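Local coordinates for protein glycosyl transferase (Staphylococcus aureus, PDB 5U02) that belongs to the glycosyltransferases and comprises a helical linker domain followed by two mainly antiparallel beta-stranded C-terminal domains of the E-set clan, at residues Ser1-Ala13 with Gln57-Val69. Numbering follows the deposited sequence.
Sequences SPEDFYEVMRLIA and QWINALGDFIQAV
R10 NH1 forms a salt bridge with D64 OD1 at 3.3 Å, the carboxylate oxygen lying at the edge of the guanidinium, near its plane, while the two flat groups are turned 74° apart. The other terminal nitrogen of the same guanidinium, R10 NH2, reaches back to E7 OE2 (2.7 Å) in a salt bridge whose hydrogen bond is bent and weak, joining E7, R10 and D64 in one network. With CG anti to the backbone N (chi1 -173°), the arginine chain runs along helix 57-68, bringing R10 CG within 3.5 Å of A68 CB before the bend at chi3. The two helices, both in the TarS linker domain, run nearly parallel at 13° with axes 8.4 Å apart, joined by a largely helical connection. Between them Y6 acts as a knob into the hole formed by W58, A61, L62 and F65. Its ring has F5 CD1 over one face and L62 CA over the opposite one; A61 CB meets its edge, and L62 CD1 touches Y6 CE1 at 3.5 Å. Y6 OH comes close to W58 CZ3 and is hydrogen-bonded to T43 OG1, which satisfies the hydroxyl of this buried tyrosine. Next to it, F65 carries M9 CB over one ring face, a CH-pi contact of 3.9 Å to the centroid, with A13 CB more loosely at its edge. M9 then bends away toward F33 and H37 of helix 23-40. Near the start of both segments, P2 CG sits over the five-membered ring of W58, 4.1 Å from its centroid.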
# COMPACT_ATOMS: atom_id res chain seq x y z
N SER A 1 -42.03 27.18 -15.21
CA SER A 1 -42.23 26.16 -16.23
C SER A 1 -41.10 26.18 -17.27
O SER A 1 -40.57 27.25 -17.58
CB SER A 1 -43.59 26.34 -16.90
OG SER A 1 -43.81 27.70 -17.24
N PRO A 2 -40.76 25.00 -17.81
CA PRO A 2 -39.51 24.86 -18.59
C PRO A 2 -39.36 25.81 -19.77
O PRO A 2 -38.44 26.63 -19.79
CB PRO A 2 -39.57 23.40 -19.06
CG PRO A 2 -40.38 22.71 -18.02
CD PRO A 2 -41.43 23.71 -17.62
N GLU A 3 -40.24 25.70 -20.78
CA GLU A 3 -40.03 26.49 -21.98
C GLU A 3 -40.33 27.97 -21.79
O GLU A 3 -39.91 28.77 -22.62
CB GLU A 3 -40.85 25.96 -23.15
CG GLU A 3 -42.33 25.81 -22.89
CD GLU A 3 -42.66 24.48 -22.25
OE1 GLU A 3 -42.75 24.43 -21.01
OE2 GLU A 3 -42.81 23.49 -22.99
N ASP A 4 -41.04 28.35 -20.72
CA ASP A 4 -41.09 29.76 -20.38
C ASP A 4 -39.74 30.24 -19.86
O ASP A 4 -39.34 31.38 -20.12
CB ASP A 4 -42.19 30.01 -19.34
CG ASP A 4 -43.48 29.30 -19.67
OD1 ASP A 4 -43.51 28.05 -19.58
OD2 ASP A 4 -44.47 29.98 -20.00
N PHE A 5 -39.01 29.37 -19.17
CA PHE A 5 -37.69 29.71 -18.64
C PHE A 5 -36.64 29.74 -19.74
O PHE A 5 -35.96 30.75 -19.94
CB PHE A 5 -37.30 28.72 -17.53
CG PHE A 5 -35.89 28.89 -17.04
CD1 PHE A 5 -35.04 27.79 -16.90
CD2 PHE A 5 -35.41 30.14 -16.69
CE1 PHE A 5 -33.75 27.95 -16.44
CE2 PHE A 5 -34.11 30.31 -16.23
CZ PHE A 5 -33.29 29.22 -16.11
N TYR A 6 -36.46 28.62 -20.43
CA TYR A 6 -35.42 28.52 -21.45
C TYR A 6 -35.72 29.38 -22.66
O TYR A 6 -34.81 29.69 -23.43
CB TYR A 6 -35.24 27.05 -21.87
CG TYR A 6 -34.70 26.18 -20.77
CD1 TYR A 6 -33.45 26.44 -20.21
CD2 TYR A 6 -35.41 25.09 -20.29
CE1 TYR A 6 -32.93 25.65 -19.21
CE2 TYR A 6 -34.90 24.29 -19.28
CZ TYR A 6 -33.66 24.58 -18.75
OH TYR A 6 -33.14 23.79 -17.75
N GLU A 7 -36.99 29.75 -22.84
CA GLU A 7 -37.33 30.85 -23.74
C GLU A 7 -36.49 32.08 -23.45
O GLU A 7 -35.90 32.68 -24.36
CB GLU A 7 -38.81 31.20 -23.59
CG GLU A 7 -39.22 32.48 -24.27
CD GLU A 7 -39.09 32.40 -25.79
OE1 GLU A 7 -39.71 31.49 -26.37
OE2 GLU A 7 -38.39 33.26 -26.35
N VAL A 8 -36.46 32.49 -22.18
CA VAL A 8 -35.76 33.69 -21.75
C VAL A 8 -34.26 33.56 -21.97
O VAL A 8 -33.62 34.46 -22.55
CB VAL A 8 -36.10 33.96 -20.27
CG1 VAL A 8 -35.25 35.08 -19.67
CG2 VAL A 8 -37.58 34.29 -20.16
N MET A 9 -33.67 32.45 -21.52
CA MET A 9 -32.23 32.27 -21.66
C MET A 9 -31.81 32.24 -23.12
O MET A 9 -30.68 32.60 -23.46
CB MET A 9 -31.80 31.00 -20.95
CG MET A 9 -32.51 30.80 -19.65
SD MET A 9 -31.78 31.82 -18.36
CE MET A 9 -30.04 31.43 -18.48
N ARG A 10 -32.70 31.77 -24.00
CA ARG A 10 -32.43 31.83 -25.43
C ARG A 10 -32.27 33.27 -25.87
O ARG A 10 -31.27 33.63 -26.51
CB ARG A 10 -33.54 31.14 -26.25
CG ARG A 10 -33.18 31.06 -27.74
CD ARG A 10 -34.34 30.72 -28.67
NE ARG A 10 -35.58 31.44 -28.43
CZ ARG A 10 -36.78 30.95 -28.73
NH1 ARG A 10 -36.89 29.72 -29.22
NH2 ARG A 10 -37.88 31.68 -28.50
N LEU A 11 -33.22 34.13 -25.50
CA LEU A 11 -33.17 35.52 -25.96
C LEU A 11 -31.97 36.25 -25.37
O LEU A 11 -31.36 37.08 -26.06
CB LEU A 11 -34.48 36.24 -25.64
CG LEU A 11 -34.91 37.31 -26.63
CD1 LEU A 11 -36.34 37.59 -26.53
CD2 LEU A 11 -34.15 38.57 -26.49
N ILE A 12 -31.60 35.95 -24.12
CA ILE A 12 -30.39 36.55 -23.55
C ILE A 12 -29.17 36.13 -24.37
O ILE A 12 -28.30 36.96 -24.67
CB ILE A 12 -30.22 36.16 -22.07
CG1 ILE A 12 -31.51 36.43 -21.30
CG2 ILE A 12 -29.06 36.93 -21.46
CD1 ILE A 12 -31.36 36.20 -19.82
N ALA A 13 -29.09 34.85 -24.73
CA ALA A 13 -28.02 34.41 -25.62
C ALA A 13 -28.07 35.15 -26.96
O ALA A 13 -27.03 35.42 -27.56
CB ALA A 13 -28.11 32.90 -25.83
N GLN A 57 -40.25 16.94 -21.09
CA GLN A 57 -40.69 18.33 -21.20
C GLN A 57 -39.54 19.31 -20.98
O GLN A 57 -39.62 20.46 -21.43
CB GLN A 57 -41.80 18.61 -20.19
CG GLN A 57 -42.48 19.96 -20.34
CD GLN A 57 -43.34 20.33 -19.14
OE1 GLN A 57 -43.40 19.60 -18.15
NE2 GLN A 57 -44.01 21.48 -19.23
N TRP A 58 -38.47 18.88 -20.31
CA TRP A 58 -37.35 19.78 -20.03
C TRP A 58 -36.39 19.88 -21.22
O TRP A 58 -35.91 20.97 -21.53
CB TRP A 58 -36.60 19.30 -18.80
CG TRP A 58 -37.17 19.77 -17.51
CD1 TRP A 58 -38.40 19.47 -17.00
CD2 TRP A 58 -36.53 20.61 -16.55
NE1 TRP A 58 -38.57 20.08 -15.78
CE2 TRP A 58 -37.44 20.79 -15.49
CE3 TRP A 58 -35.29 21.24 -16.50
CZ2 TRP A 58 -37.13 21.58 -14.38
CZ3 TRP A 58 -34.99 22.01 -15.39
CH2 TRP A 58 -35.90 22.17 -14.35
N ILE A 59 -36.11 18.75 -21.88
CA ILE A 59 -35.05 18.73 -22.87
C ILE A 59 -35.46 19.43 -24.16
O ILE A 59 -34.58 19.89 -24.90
CB ILE A 59 -34.61 17.27 -23.12
CG1 ILE A 59 -33.33 17.21 -23.96
CG2 ILE A 59 -35.73 16.46 -23.76
CD1 ILE A 59 -32.10 17.73 -23.24
N ASN A 60 -36.76 19.56 -24.44
CA ASN A 60 -37.17 20.30 -25.63
C ASN A 60 -36.77 21.76 -25.53
O ASN A 60 -36.13 22.31 -26.43
CB ASN A 60 -38.69 20.21 -25.86
CG ASN A 60 -39.30 18.98 -25.32
OD1 ASN A 60 -39.89 19.03 -24.31
ND2 ASN A 60 -39.18 17.90 -26.01
N ALA A 61 -37.14 22.41 -24.42
CA ALA A 61 -36.84 23.83 -24.23
C ALA A 61 -35.34 24.07 -24.12
O ALA A 61 -34.81 25.02 -24.70
CB ALA A 61 -37.55 24.36 -23.00
N LEU A 62 -34.65 23.24 -23.33
CA LEU A 62 -33.19 23.27 -23.30
C LEU A 62 -32.63 23.10 -24.71
O LEU A 62 -31.67 23.79 -25.09
CB LEU A 62 -32.67 22.18 -22.37
CG LEU A 62 -31.21 22.24 -21.93
CD1 LEU A 62 -31.01 23.34 -20.91
CD2 LEU A 62 -30.76 20.90 -21.37
N GLY A 63 -33.22 22.21 -25.50
CA GLY A 63 -32.75 22.00 -26.86
C GLY A 63 -32.85 23.24 -27.71
O GLY A 63 -31.88 23.66 -28.35
N ASP A 64 -34.04 23.86 -27.75
CA ASP A 64 -34.21 25.08 -28.54
C ASP A 64 -33.34 26.21 -28.01
O ASP A 64 -32.84 27.02 -28.80
CB ASP A 64 -35.68 25.50 -28.54
CG ASP A 64 -36.04 26.40 -29.71
OD1 ASP A 64 -37.25 26.57 -29.98
OD2 ASP A 64 -35.12 26.93 -30.36
N PHE A 65 -33.13 26.27 -26.70
CA PHE A 65 -32.23 27.27 -26.13
C PHE A 65 -30.78 26.98 -26.52
O PHE A 65 -30.07 27.86 -27.01
CB PHE A 65 -32.41 27.32 -24.61
CG PHE A 65 -31.21 27.83 -23.85
CD1 PHE A 65 -30.63 27.05 -22.87
CD2 PHE A 65 -30.68 29.08 -24.11
CE1 PHE A 65 -29.53 27.50 -22.16
CE2 PHE A 65 -29.58 29.54 -23.41
CZ PHE A 65 -29.01 28.75 -22.43
N ILE A 66 -30.32 25.74 -26.31
CA ILE A 66 -28.96 25.39 -26.69
C ILE A 66 -28.79 25.38 -28.21
O ILE A 66 -27.67 25.51 -28.71
CB ILE A 66 -28.57 24.03 -26.06
CG1 ILE A 66 -28.64 24.13 -24.53
CG2 ILE A 66 -27.17 23.60 -26.46
CD1 ILE A 66 -27.64 25.09 -23.93
N GLN A 67 -29.89 25.25 -28.97
CA GLN A 67 -29.79 25.40 -30.42
C GLN A 67 -29.38 26.81 -30.82
O GLN A 67 -28.79 27.00 -31.89
CB GLN A 67 -31.12 25.04 -31.08
CG GLN A 67 -31.22 23.59 -31.55
CD GLN A 67 -32.65 23.12 -31.69
OE1 GLN A 67 -33.59 23.92 -31.74
NE2 GLN A 67 -32.83 21.80 -31.75
N ALA A 68 -29.67 27.80 -29.97
CA ALA A 68 -29.39 29.19 -30.31
C ALA A 68 -27.92 29.55 -30.19
O ALA A 68 -27.47 30.49 -30.85
CB ALA A 68 -30.22 30.12 -29.43
N VAL A 69 -27.16 28.83 -29.36
CA VAL A 69 -25.74 29.14 -29.18
C VAL A 69 -24.95 28.36 -30.22
O VAL A 69 -25.22 27.17 -30.45
CB VAL A 69 -25.27 28.84 -27.75
CG1 VAL A 69 -25.73 29.93 -26.81
CG2 VAL A 69 -25.79 27.50 -27.28